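Local coordinates for protein-tyrosine-phosphatase PTP1 (Arabidopsis thaliana, PDB 6KRW) that removes phosphate from phosphotyrosine in proteins, among them the MAP kinase MPK6, and with MKP1 represses plant defence responses, at residues V53-N59 with D83-Y89; D212-R217 with F290-A294; F34-Q38 with V271-R275; K146-Y150 with V235-A239; S102-F106 with H251-R256. All blocks are in the same frame, centred on the assembly; numbering follows the deposited sequence.

Contact 4 lies at the catalytic centre: it holds the nucleophile Cys-237 and the opening of the phosphate-binding loop, where a citrate anion lies about 3 Å from the Cys-237 side chain. Contact 5 touches it, Phe-106 CD2 lying 3.9 Å from Val-235 CG2, and fastens the loop entering strand 106-109 to helix 242-259, the helix that follows the phosphate-binding loop. Phe-274 of contact 3 in turn packs on Asn-252 of contact 5. Contact 2 brings helix 214-223 against helix 285-303, its nearest atoms about 5 Å from those of contacts 3 and 5. Contact 1 lies apart, its centre 20 Å from that of contact 4 and 37 Å from that of contact 2.

Contact 1 (V53-N59 with D83-Y89); sequences VAMNSVN and DSSAKGY
The chain leaves the end of helix 52-55 and curls back so that Val-58 faces Ala-86, their CA atoms 6.2 Å apart, while 83-89 runs from a short 3-10 turn into a type I' beta turn from Ala-86 to Tyr-89. Asn-59 joins the two: its ND2 donates to Ala-86 O at 3.2 Å and, almost straight at 171°, to Val-53 O, so both N-H groups of the amide are used and the amide is held from turning. Val-53 O also takes Asn-56 N, the two donors reaching it from opposite faces. Asn-59 OD1 goes to Lys-62 and Tyr-89 OH to Asn-63, two residues that probably open the KNRY phosphotyrosine-recognition loop of classical tyrosine phosphatases. Tyr-89, with CG anti to the backbone N (chi1 179°), sends its ring back along the other segment: CD2 meets Asn-59 CB at 3.6 Å, and CE1 meets Ala-54 CB at 3.5 Å, while Val-53 CG1 touches CD1. The Asn-59 amide lies at only 29° to the ring plane. Toward solvent, Val-53 CG2 rests on Lys-87 CD at 4.0 Å, and Val-58 CG1 reaches Ser-85 OG, which bonds Asp-83 OD1.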
# COMPACT_ATOMS: atom_id res chain seq x y z
N VAL A 53 -10.79 15.16 -11.60
CA VAL A 53 -9.95 16.11 -10.82
C VAL A 53 -8.47 15.83 -11.15
O VAL A 53 -7.73 16.78 -11.36
CB VAL A 53 -10.25 16.03 -9.32
CG1 VAL A 53 -9.34 16.97 -8.55
CG2 VAL A 53 -11.71 16.38 -9.08
N ALA A 54 -8.10 14.56 -11.20
CA ALA A 54 -6.71 14.15 -11.51
C ALA A 54 -6.32 14.63 -12.90
O ALA A 54 -5.09 14.88 -13.10
CB ALA A 54 -6.57 12.65 -11.42
N MET A 55 -7.27 14.65 -13.84
CA MET A 55 -6.99 14.96 -15.27
C MET A 55 -7.08 16.48 -15.51
O MET A 55 -6.78 16.89 -16.62
CB MET A 55 -7.92 14.20 -16.22
CG MET A 55 -7.77 12.68 -16.18
SD MET A 55 -6.11 12.11 -16.47
CE MET A 55 -6.27 10.36 -16.21
N ASN A 56 -7.44 17.26 -14.49
CA ASN A 56 -7.53 18.74 -14.57
C ASN A 56 -6.19 19.32 -15.00
O ASN A 56 -5.17 18.85 -14.47
CB ASN A 56 -7.82 19.36 -13.20
CG ASN A 56 -9.16 20.02 -13.12
OD1 ASN A 56 -9.70 20.42 -14.15
ND2 ASN A 56 -9.69 20.14 -11.92
N SER A 57 -6.22 20.41 -15.76
CA SER A 57 -4.97 21.08 -16.21
C SER A 57 -4.17 21.57 -14.99
O SER A 57 -2.93 21.49 -15.03
CB SER A 57 -5.28 22.20 -17.16
OG SER A 57 -5.94 23.25 -16.47
N VAL A 58 -4.84 22.01 -13.92
CA VAL A 58 -4.12 22.48 -12.70
C VAL A 58 -3.42 21.32 -11.97
O VAL A 58 -2.52 21.60 -11.18
CB VAL A 58 -5.08 23.22 -11.77
CG1 VAL A 58 -4.29 23.98 -10.72
CG2 VAL A 58 -5.99 24.18 -12.55
N ASN A 59 -3.84 20.07 -12.17
CA ASN A 59 -3.34 18.92 -11.37
C ASN A 59 -2.45 17.98 -12.19
O ASN A 59 -1.82 17.12 -11.58
CB ASN A 59 -4.49 18.15 -10.75
CG ASN A 59 -5.15 18.94 -9.66
OD1 ASN A 59 -4.50 19.68 -8.93
ND2 ASN A 59 -6.48 18.83 -9.56
N ASP A 83 -5.03 25.74 -2.38
CA ASP A 83 -5.50 26.20 -3.72
C ASP A 83 -6.86 25.58 -4.02
O ASP A 83 -6.91 24.39 -4.34
CB ASP A 83 -4.47 25.83 -4.79
CG ASP A 83 -4.91 26.19 -6.20
OD1 ASP A 83 -5.95 26.88 -6.34
OD2 ASP A 83 -4.20 25.77 -7.13
N SER A 84 -7.93 26.37 -3.95
CA SER A 84 -9.29 25.79 -4.12
C SER A 84 -9.49 25.26 -5.55
O SER A 84 -10.26 24.28 -5.71
CB SER A 84 -10.37 26.77 -3.72
OG SER A 84 -10.57 27.75 -4.72
N SER A 85 -8.82 25.83 -6.55
CA SER A 85 -8.94 25.36 -7.95
C SER A 85 -8.41 23.92 -8.08
O SER A 85 -8.87 23.20 -8.98
CB SER A 85 -8.25 26.30 -8.91
OG SER A 85 -6.85 26.29 -8.67
N ALA A 86 -7.52 23.50 -7.19
CA ALA A 86 -6.95 22.13 -7.22
C ALA A 86 -7.92 21.09 -6.60
O ALA A 86 -7.69 19.89 -6.78
CB ALA A 86 -5.65 22.10 -6.49
N LYS A 87 -8.95 21.54 -5.90
CA LYS A 87 -9.92 20.64 -5.23
C LYS A 87 -9.19 19.66 -4.31
O LYS A 87 -9.59 18.49 -4.23
CB LYS A 87 -10.81 19.94 -6.27
CG LYS A 87 -11.60 20.87 -7.19
CD LYS A 87 -12.54 20.14 -8.12
CE LYS A 87 -13.40 21.07 -8.94
NZ LYS A 87 -12.66 21.62 -10.10
N GLY A 88 -8.12 20.13 -3.65
CA GLY A 88 -7.48 19.29 -2.63
C GLY A 88 -6.71 18.11 -3.20
O GLY A 88 -6.54 17.12 -2.48
N TYR A 89 -6.28 18.20 -4.45
CA TYR A 89 -5.85 17.00 -5.19
C TYR A 89 -4.48 16.48 -4.70
O TYR A 89 -3.49 17.21 -4.64
CB TYR A 89 -5.78 17.28 -6.69
CG TYR A 89 -5.32 16.06 -7.43
CD1 TYR A 89 -6.15 14.97 -7.57
CD2 TYR A 89 -4.01 15.94 -7.89
CE1 TYR A 89 -5.73 13.81 -8.19
CE2 TYR A 89 -3.57 14.79 -8.51
CZ TYR A 89 -4.42 13.71 -8.65
OH TYR A 89 -4.04 12.55 -9.24

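Contact 2 (D212-R217 with F290-A294); sequences DTVAVR and FCYNA
Thr-213 CG2 presses into the corner between Phe-290 and Ala-294, 3.7 Å from Phe-290 CE1 and equally near Ala-294 CA. This is the tight, buried part. The Phe-290 ring is met at its edge by the carbonyl of Asp-212, with CE1 3.5 Å from Asp-212 O, and by Val-216 CG2, 3.9 Å from CZ. A chi1 of -177° swings the ring away from its own backbone N toward helix 214-223; Thr-246 of helix 242-259 and Trp-204 also pack against it. The solvent side is looser: Asn-293 leads its amide away, and Asp-212 turns its carboxylate outward, where OD1 accepts from Val-214 N at 2.9 Å and caps the start of the helix. Arg-217 forms a buried polar flank instead: bent at chi3 (-54°), it folds back alongside Thr-213, where NE donates to Thr-213 OG1 at 3.0 Å, 164° at the hydrogen, and CD passes 3.4 Å from Ala-294 O. No hydrogen bond crosses between the segments. Polar ties come from the next turns of helix 285-303, with Asp-297 bonding Thr-213 OG1 and Glu-298 and Asp-301 forming salt bridges to Arg-217 NH1, so apolar packing fits the helices together and charge probably secures their flank.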
# COMPACT_ATOMS: atom_id res chain seq x y z
N ASP A 212 11.94 -14.12 -2.90
CA ASP A 212 11.22 -14.97 -1.92
C ASP A 212 10.17 -14.10 -1.22
O ASP A 212 10.11 -12.92 -1.49
CB ASP A 212 12.22 -15.67 -0.99
CG ASP A 212 12.98 -14.72 -0.11
OD1 ASP A 212 12.34 -13.93 0.62
OD2 ASP A 212 14.22 -14.82 -0.11
N THR A 213 9.41 -14.66 -0.29
CA THR A 213 8.28 -13.92 0.32
C THR A 213 8.64 -13.41 1.72
O THR A 213 7.78 -12.86 2.40
CB THR A 213 7.03 -14.79 0.42
OG1 THR A 213 7.27 -15.90 1.30
CG2 THR A 213 6.58 -15.28 -0.94
N VAL A 214 9.89 -13.61 2.15
CA VAL A 214 10.19 -13.42 3.59
C VAL A 214 10.11 -11.94 3.97
O VAL A 214 9.53 -11.65 5.04
CB VAL A 214 11.56 -14.05 3.91
CG1 VAL A 214 11.92 -13.84 5.37
CG2 VAL A 214 11.58 -15.53 3.57
N ALA A 215 10.73 -11.05 3.19
CA ALA A 215 10.77 -9.62 3.59
C ALA A 215 9.34 -9.04 3.53
O ALA A 215 8.90 -8.36 4.47
CB ALA A 215 11.68 -8.86 2.67
N VAL A 216 8.60 -9.39 2.50
CA VAL A 216 7.21 -8.83 2.40
C VAL A 216 6.36 -9.35 3.56
O VAL A 216 5.61 -8.55 4.18
CB VAL A 216 6.63 -9.17 1.03
CG1 VAL A 216 5.15 -8.81 1.02
CG2 VAL A 216 7.33 -8.42 -0.07
N ARG A 217 6.50 -10.61 3.92
CA ARG A 217 5.73 -11.14 5.08
C ARG A 217 6.21 -10.51 6.38
O ARG A 217 5.39 -10.35 7.29
CB ARG A 217 5.77 -12.67 5.08
CG ARG A 217 4.92 -13.26 3.97
CD ARG A 217 4.82 -14.77 4.02
NE ARG A 217 6.11 -15.42 4.03
CZ ARG A 217 6.67 -16.00 5.09
NH1 ARG A 217 6.07 -15.98 6.26
NH2 ARG A 217 7.84 -16.59 4.95
N PHE A 290 2.80 -14.13 -6.92
CA PHE A 290 3.51 -13.78 -5.66
C PHE A 290 2.50 -13.57 -4.53
O PHE A 290 2.75 -13.96 -3.40
CB PHE A 290 4.41 -12.56 -5.88
CG PHE A 290 5.23 -12.17 -4.68
CD1 PHE A 290 6.43 -12.81 -4.39
CD2 PHE A 290 4.83 -11.15 -3.84
CE1 PHE A 290 7.17 -12.45 -3.28
CE2 PHE A 290 5.58 -10.79 -2.73
CZ PHE A 290 6.76 -11.44 -2.45
N CYS A 291 1.33 -12.98 -4.85
CA CYS A 291 0.24 -12.83 -3.84
C CYS A 291 -0.10 -14.21 -3.28
O CYS A 291 -0.16 -14.38 -2.09
CB CYS A 291 -1.06 -12.31 -4.45
SG CYS A 291 -1.05 -10.57 -4.92
N TYR A 292 -0.34 -15.17 -4.17
CA TYR A 292 -0.74 -16.53 -3.72
C TYR A 292 0.38 -17.14 -2.87
O TYR A 292 0.11 -17.68 -1.81
CB TYR A 292 -1.03 -17.43 -4.91
CG TYR A 292 -2.47 -17.43 -5.34
CD1 TYR A 292 -3.38 -18.24 -4.69
CD2 TYR A 292 -2.92 -16.66 -6.40
CE1 TYR A 292 -4.71 -18.28 -5.06
CE2 TYR A 292 -4.25 -16.70 -6.79
CZ TYR A 292 -5.13 -17.50 -6.11
OH TYR A 292 -6.47 -17.57 -6.44
N ASN A 293 1.62 -17.02 -3.33
CA ASN A 293 2.76 -17.66 -2.63
C ASN A 293 2.91 -17.02 -1.25
O ASN A 293 3.12 -17.76 -0.28
CB ASN A 293 4.02 -17.53 -3.47
CG ASN A 293 4.02 -18.49 -4.64
OD1 ASN A 293 3.57 -19.61 -4.52
ND2 ASN A 293 4.58 -18.07 -5.77
N ALA A 294 2.82 -15.69 -1.17
CA ALA A 294 3.00 -15.01 0.12
C ALA A 294 1.86 -15.41 1.05
O ALA A 294 2.06 -15.55 2.26
CB ALA A 294 3.09 -13.51 -0.04

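Contact 3 (F34-Q38 with V271-R275); sequences FTGLQ and VALFR
Arg-275 reaches across to Gln-38 and grips a single oxygen with both terminal nitrogens: NH1 lies 2.9 Å and NH2 3.0 Å from Gln-38 OE1. Both bonds are bent, as a forked, end-on grip requires, and the oxygen sits near the guanidinium plane. NH1 comes nearly along the C=O axis, whereas NH2 stands above the carbonyl plane, and the amide is turned 59° from the guanidinium. A water in the guanidinium plane, on the flank of NH1 away from NH2, accepts from NH1 and donates to Leu-37 O at 2.7 Å, tying the head group to the helix backbone as well. Phe-34 CE1 comes 3.7 Å from NH2, its ring steeply inclined to the guanidinium.

Next to this polar cluster, Leu-37 fills the gap between the helices with its two branches, CD1 on Val-271 CG1 and CD2 on Ala-272 CB, each at 3.9 Å. What places the polar groups is the shape of the chains. Arg-275 runs extended from CG to NE, while Gln-38 bends at chi2 (-63°) and brings its amide back although its CB points away. Farther out, NE and NH2 also donate to the carbonyls of Met-281 and Val-282, so the guanidinium is fixed from two directions, and Tyr-288 of helix 285-303 packs against Leu-37 and Val-271. The two short helical segments run nearly parallel, 23° apart with axes 11.4 Å from each other, a spacing bridged by long side chains. This joins helix 27-39, the second in the chain, to helix 267-277 of the phosphatase fold, close to the loop carrying Gln-283, a likely substrate-binding residue.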
# COMPACT_ATOMS: atom_id res chain seq x y z
N PHE A 34 -5.86 -14.46 -13.51
CA PHE A 34 -5.24 -13.17 -13.90
C PHE A 34 -5.60 -12.80 -15.34
O PHE A 34 -5.86 -11.61 -15.59
CB PHE A 34 -3.72 -13.21 -13.70
CG PHE A 34 -3.11 -11.85 -13.82
CD1 PHE A 34 -3.26 -10.92 -12.80
CD2 PHE A 34 -2.44 -11.46 -14.97
CE1 PHE A 34 -2.72 -9.65 -12.92
CE2 PHE A 34 -1.93 -10.18 -15.10
CZ PHE A 34 -2.05 -9.28 -14.06
N THR A 35 -5.59 -13.77 -16.26
CA THR A 35 -6.00 -13.49 -17.66
C THR A 35 -7.43 -12.94 -17.67
O THR A 35 -7.71 -11.99 -18.46
CB THR A 35 -5.84 -14.76 -18.50
OG1 THR A 35 -4.46 -15.12 -18.48
CG2 THR A 35 -6.27 -14.53 -19.93
N GLY A 36 -8.31 -13.50 -16.85
CA GLY A 36 -9.70 -13.00 -16.77
C GLY A 36 -9.75 -11.58 -16.24
O GLY A 36 -10.53 -10.75 -16.74
N LEU A 37 -8.99 -11.28 -15.19
CA LEU A 37 -8.93 -9.90 -14.66
C LEU A 37 -8.45 -8.95 -15.76
O LEU A 37 -9.00 -7.86 -15.90
CB LEU A 37 -7.98 -9.84 -13.46
CG LEU A 37 -8.50 -10.47 -12.18
CD1 LEU A 37 -7.37 -10.69 -11.17
CD2 LEU A 37 -9.61 -9.61 -11.56
N GLN A 38 -7.42 -9.33 -16.52
CA GLN A 38 -6.90 -8.45 -17.58
C GLN A 38 -7.96 -8.27 -18.68
O GLN A 38 -8.06 -7.16 -19.21
CB GLN A 38 -5.60 -9.03 -18.14
CG GLN A 38 -4.46 -9.06 -17.13
CD GLN A 38 -4.06 -7.68 -16.68
OE1 GLN A 38 -4.70 -7.10 -15.79
NE2 GLN A 38 -3.01 -7.15 -17.29
N VAL A 271 -8.83 -8.66 -5.88
CA VAL A 271 -8.08 -7.81 -6.83
C VAL A 271 -9.07 -7.00 -7.70
O VAL A 271 -8.81 -5.86 -7.98
CB VAL A 271 -7.07 -8.63 -7.64
CG1 VAL A 271 -6.44 -7.78 -8.73
CG2 VAL A 271 -5.97 -9.19 -6.72
N ALA A 272 -10.19 -7.61 -8.10
CA ALA A 272 -11.17 -6.86 -8.90
C ALA A 272 -11.72 -5.69 -8.07
O ALA A 272 -11.92 -4.60 -8.61
CB ALA A 272 -12.29 -7.78 -9.33
N LEU A 273 -11.98 -5.93 -6.77
CA LEU A 273 -12.45 -4.84 -5.89
C LEU A 273 -11.40 -3.74 -5.77
O LEU A 273 -11.69 -2.56 -5.87
CB LEU A 273 -12.83 -5.40 -4.54
CG LEU A 273 -13.33 -4.38 -3.51
CD1 LEU A 273 -14.52 -3.58 -4.03
CD2 LEU A 273 -13.74 -5.11 -2.24
N PHE A 274 -10.15 -4.17 -5.59
CA PHE A 274 -9.07 -3.16 -5.54
C PHE A 274 -9.02 -2.33 -6.82
O PHE A 274 -8.80 -1.13 -6.76
CB PHE A 274 -7.70 -3.84 -5.35
CG PHE A 274 -7.37 -4.34 -3.98
CD1 PHE A 274 -8.26 -4.31 -2.93
CD2 PHE A 274 -6.09 -4.83 -3.75
CE1 PHE A 274 -7.88 -4.74 -1.65
CE2 PHE A 274 -5.75 -5.30 -2.49
CZ PHE A 274 -6.62 -5.22 -1.44
N ARG A 275 -9.22 -2.99 -7.96
CA ARG A 275 -9.19 -2.28 -9.26
C ARG A 275 -10.38 -1.30 -9.40
O ARG A 275 -10.22 -0.30 -10.05
CB ARG A 275 -9.07 -3.28 -10.40
CG ARG A 275 -7.68 -3.89 -10.49
CD ARG A 275 -7.66 -5.02 -11.47
NE ARG A 275 -6.29 -5.44 -11.69
CZ ARG A 275 -5.86 -6.08 -12.75
NH1 ARG A 275 -6.66 -6.36 -13.76
NH2 ARG A 275 -4.59 -6.44 -12.86
O HOH W 1 -9.58 -6.02 -14.06

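Contact 4 (K146-Y150 with V235-A239); sequences KCGDY and VHCSA
Tyr-150 and His-236 both carry CG between backbone N and carbonyl carbon (chi1 64° and 80°), which sends their rings toward each other from opposite directions; Tyr-150 OH and His-236 NE2 meet at 2.6 Å in a hydrogen bond at the edges of both rings. Either atom could be the donor, and His-198 NE2 bonds the same hydroxyl. The ring planes are inclined at 63°. Across the imidazole, ND1 donates to Cys-237 O at 3.0 Å, nearly straight and on a lone pair in the carbonyl plane. The ring is therefore held at both nitrogens, and the backbone of the nucleophile Cys-237 is braced from behind, while its side chain points away from 146-150. Cys-147 SG comes obliquely to the imidazole, 3.5 Å from CE1.

A second tie lies one residue beyond Cys-237. Ser-238 OG, anti to its own N, donates to a lone pair of Lys-146 O at 2.6 Å, and Tyr-65 OH also bonds this hydroxyl. Lys-146 CB packs beside OG, and the lysine then leads away to salt bridges with Asp-140 and with Asp-206, an inferred substrate-binding residue. The segment 235-239 opens the HCX5R signature of protein tyrosine phosphatases, the P-loop that binds phosphate; here the backbone N atoms of Ser-238 and Ala-239 bond a citrate anion.

Strand 233-236 lies in the sheet between 106-109 and 131-134: Met-134 packs on Cys-147, Tyr-150 and His-236, whereas Arg-243 and Thr-244 of helix 242-259 lie against Cys-237.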
# COMPACT_ATOMS: atom_id res chain seq x y z
N LYS A 146 12.30 6.94 -9.40
CA LYS A 146 11.00 6.25 -9.26
C LYS A 146 10.22 6.90 -8.15
O LYS A 146 9.01 6.70 -8.06
CB LYS A 146 11.20 4.79 -8.85
CG LYS A 146 11.95 3.91 -9.81
CD LYS A 146 11.30 3.72 -11.12
CE LYS A 146 12.11 2.76 -11.96
NZ LYS A 146 11.50 2.55 -13.28
N CYS A 147 10.86 7.61 -7.27
CA CYS A 147 10.27 8.22 -6.06
C CYS A 147 11.18 9.32 -5.52
O CYS A 147 12.38 9.15 -5.54
CB CYS A 147 10.04 7.18 -4.99
SG CYS A 147 9.26 7.83 -3.50
N GLY A 148 10.63 10.42 -5.04
CA GLY A 148 11.48 11.51 -4.53
C GLY A 148 11.86 11.26 -3.08
O GLY A 148 11.15 10.51 -2.39
N ASP A 149 12.98 11.82 -2.64
CA ASP A 149 13.40 11.68 -1.22
C ASP A 149 12.60 12.63 -0.34
O ASP A 149 12.93 13.81 -0.25
CB ASP A 149 14.91 11.91 -1.07
CG ASP A 149 15.41 11.75 0.35
OD1 ASP A 149 14.58 11.61 1.26
OD2 ASP A 149 16.66 11.83 0.53
N TYR A 150 11.52 12.13 0.25
CA TYR A 150 10.65 12.94 1.12
C TYR A 150 10.90 12.60 2.58
O TYR A 150 10.17 13.12 3.40
CB TYR A 150 9.18 12.66 0.72
CG TYR A 150 8.70 11.23 0.94
CD1 TYR A 150 8.20 10.83 2.16
CD2 TYR A 150 8.85 10.27 -0.04
CE1 TYR A 150 7.84 9.51 2.39
CE2 TYR A 150 8.50 8.94 0.17
CZ TYR A 150 8.00 8.56 1.40
OH TYR A 150 7.66 7.27 1.68
N VAL A 235 0.56 2.97 1.53
CA VAL A 235 1.37 2.02 0.74
C VAL A 235 1.72 2.67 -0.56
O VAL A 235 0.80 3.19 -1.24
CB VAL A 235 0.73 0.65 0.55
CG1 VAL A 235 1.69 -0.31 -0.13
CG2 VAL A 235 0.18 0.06 1.83
N HIS A 236 3.00 2.72 -0.91
CA HIS A 236 3.37 3.35 -2.19
C HIS A 236 4.56 2.63 -2.80
O HIS A 236 5.39 2.05 -2.06
CB HIS A 236 3.63 4.84 -2.04
CG HIS A 236 4.98 5.22 -1.50
ND1 HIS A 236 6.03 5.39 -2.36
CD2 HIS A 236 5.36 5.59 -0.28
CE1 HIS A 236 7.11 5.76 -1.63
NE2 HIS A 236 6.72 5.88 -0.33
N CYS A 237 4.66 2.68 -4.10
CA CYS A 237 5.87 2.26 -4.84
C CYS A 237 6.18 3.44 -5.76
O CYS A 237 6.36 4.54 -5.25
CB CYS A 237 5.65 0.92 -5.55
SG CYS A 237 4.11 0.77 -6.48
N SER A 238 6.26 3.21 -7.05
CA SER A 238 6.45 4.35 -7.96
C SER A 238 5.08 4.86 -8.44
O SER A 238 4.79 6.02 -8.21
CB SER A 238 7.36 3.99 -9.08
OG SER A 238 7.71 5.17 -9.76
N ALA A 239 4.28 4.02 -9.11
CA ALA A 239 2.92 4.43 -9.55
C ALA A 239 1.90 4.19 -8.44
O ALA A 239 0.81 4.82 -8.52
CB ALA A 239 2.55 3.70 -10.80

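Contact 5 (S102-F106 with H251-R256); sequences SISQF and HNTIQR
The loop 102-105 passes along helix 242-259 and leads into strand 106-109, coming closest where Ile-103 CA lies 5.7 Å from Gln-255 CA. Gln-255 holds this backbone with its amide. OE1 accepts from Ser-104 N at 2.8 Å, with 162° at the hydrogen and the donor tilted from the carbonyl plane, while NE2 gives a more bent bond to Ser-104 OG at 3.1 Å, near the amide plane. Both ends of the amide therefore engage one residue, which fixes its rotation. A bridging water completes the set: it donates to OE1 and to Ser-104 O and accepts from Asn-252 ND2. A second water spans Ser-102 O and Gln-255 O.

On one side of this polar strip, Ile-103 lays CD1 on Arg-256 CG at 3.8 Å and CG2 near Asn-252 ND2. The arginine bends at chi3 (58°), and its NH1 donates to Asn-252 OD1 at 2.9 Å in the guanidinium plane; Asp-261 forms a salt bridge to NE. On the other side, Phe-106 and His-251 make a T-shaped pair, planes at 84° and centroids 5.0 Å apart. The phenyl edge points at the imidazole, CE2 standing 3.8 Å above the centre of the face. Ser-104 OG is near the imidazole edge, and ND1 is bonded to Tyr-247 OH.

Ile-233 and Val-235 of the adjacent strand 233-236 also pack on Phe-106. This is sheet-to-helix packing in the core of the tyrosine phosphatase fold, where the helix following the phosphate-binding loop lies against the central mixed sheet.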
# COMPACT_ATOMS: atom_id res chain seq x y z
N SER A 102 -10.79 -4.83 12.85
CA SER A 102 -9.71 -5.84 12.70
C SER A 102 -9.10 -5.80 11.29
O SER A 102 -8.18 -6.57 11.05
CB SER A 102 -10.20 -7.22 13.02
OG SER A 102 -10.76 -7.26 14.32
N ILE A 103 -9.65 -4.98 10.38
CA ILE A 103 -9.20 -4.95 8.96
C ILE A 103 -8.70 -3.54 8.63
O ILE A 103 -9.49 -2.59 8.73
CB ILE A 103 -10.32 -5.45 8.04
CG1 ILE A 103 -10.77 -6.85 8.48
CG2 ILE A 103 -9.82 -5.42 6.60
CD1 ILE A 103 -12.00 -7.33 7.82
N SER A 104 -7.41 -3.42 8.29
CA SER A 104 -6.78 -2.14 7.92
C SER A 104 -7.41 -1.59 6.64
O SER A 104 -7.75 -2.37 5.72
CB SER A 104 -5.30 -2.28 7.70
OG SER A 104 -4.66 -2.92 8.81
N GLN A 105 -7.44 -0.27 6.58
CA GLN A 105 -7.66 0.44 5.32
C GLN A 105 -6.32 1.02 4.88
O GLN A 105 -5.42 1.26 5.75
CB GLN A 105 -8.76 1.49 5.48
CG GLN A 105 -8.41 2.67 6.34
CD GLN A 105 -9.59 3.57 6.60
OE1 GLN A 105 -10.55 3.64 5.81
NE2 GLN A 105 -9.51 4.31 7.71
N PHE A 106 -6.18 1.19 3.59
CA PHE A 106 -4.93 1.72 3.00
C PHE A 106 -5.19 3.00 2.24
O PHE A 106 -6.27 3.22 1.68
CB PHE A 106 -4.27 0.72 2.06
CG PHE A 106 -4.24 -0.69 2.58
CD1 PHE A 106 -5.26 -1.58 2.31
CD2 PHE A 106 -3.16 -1.14 3.33
CE1 PHE A 106 -5.25 -2.87 2.78
CE2 PHE A 106 -3.13 -2.45 3.79
CZ PHE A 106 -4.16 -3.32 3.52
N HIS A 251 -1.82 -8.37 2.64
CA HIS A 251 -2.19 -7.85 3.97
C HIS A 251 -3.70 -7.97 4.19
O HIS A 251 -4.15 -8.49 5.22
CB HIS A 251 -1.68 -6.42 4.05
CG HIS A 251 -1.91 -5.71 5.33
ND1 HIS A 251 -0.88 -5.03 5.95
CD2 HIS A 251 -3.00 -5.52 6.10
CE1 HIS A 251 -1.35 -4.43 7.03
NE2 HIS A 251 -2.64 -4.73 7.16
N ASN A 252 -4.46 -7.55 3.19
CA ASN A 252 -5.93 -7.54 3.32
C ASN A 252 -6.46 -8.97 3.38
O ASN A 252 -7.39 -9.26 4.17
CB ASN A 252 -6.48 -6.80 2.11
CG ASN A 252 -7.99 -6.65 2.13
OD1 ASN A 252 -8.67 -7.24 1.27
ND2 ASN A 252 -8.48 -5.88 3.08
N THR A 253 -5.92 -9.87 2.57
CA THR A 253 -6.43 -11.25 2.54
C THR A 253 -6.22 -11.90 3.90
O THR A 253 -7.13 -12.56 4.42
CB THR A 253 -5.78 -12.05 1.41
OG1 THR A 253 -6.14 -11.45 0.15
CG2 THR A 253 -6.19 -13.51 1.45
N ILE A 254 -4.99 -11.82 4.42
CA ILE A 254 -4.70 -12.46 5.73
C ILE A 254 -5.61 -11.87 6.82
O ILE A 254 -6.20 -12.66 7.58
CB ILE A 254 -3.21 -12.33 6.05
CG1 ILE A 254 -2.38 -13.14 5.05
CG2 ILE A 254 -2.94 -12.71 7.50
CD1 ILE A 254 -2.51 -14.62 5.16
N GLN A 255 -5.74 -10.55 6.88
CA GLN A 255 -6.60 -9.94 7.93
C GLN A 255 -8.03 -10.43 7.79
O GLN A 255 -8.70 -10.66 8.82
CB GLN A 255 -6.54 -8.43 7.85
CG GLN A 255 -5.25 -7.88 8.40
CD GLN A 255 -5.26 -6.38 8.55
OE1 GLN A 255 -5.85 -5.68 7.73
NE2 GLN A 255 -4.58 -5.89 9.59
N ARG A 256 -8.53 -10.50 6.57
CA ARG A 256 -9.95 -10.90 6.38
C ARG A 256 -10.15 -12.38 6.73
O ARG A 256 -11.19 -12.71 7.29
CB ARG A 256 -10.38 -10.55 4.95
CG ARG A 256 -10.64 -9.06 4.78
CD ARG A 256 -10.72 -8.65 3.33
NE ARG A 256 -11.76 -9.38 2.61
CZ ARG A 256 -11.70 -9.65 1.32
NH1 ARG A 256 -10.72 -9.16 0.58
NH2 ARG A 256 -12.69 -10.34 0.74
O HOH W 2 -8.14 -9.56 11.27
O HOH W 3 -6.68 -4.90 5.15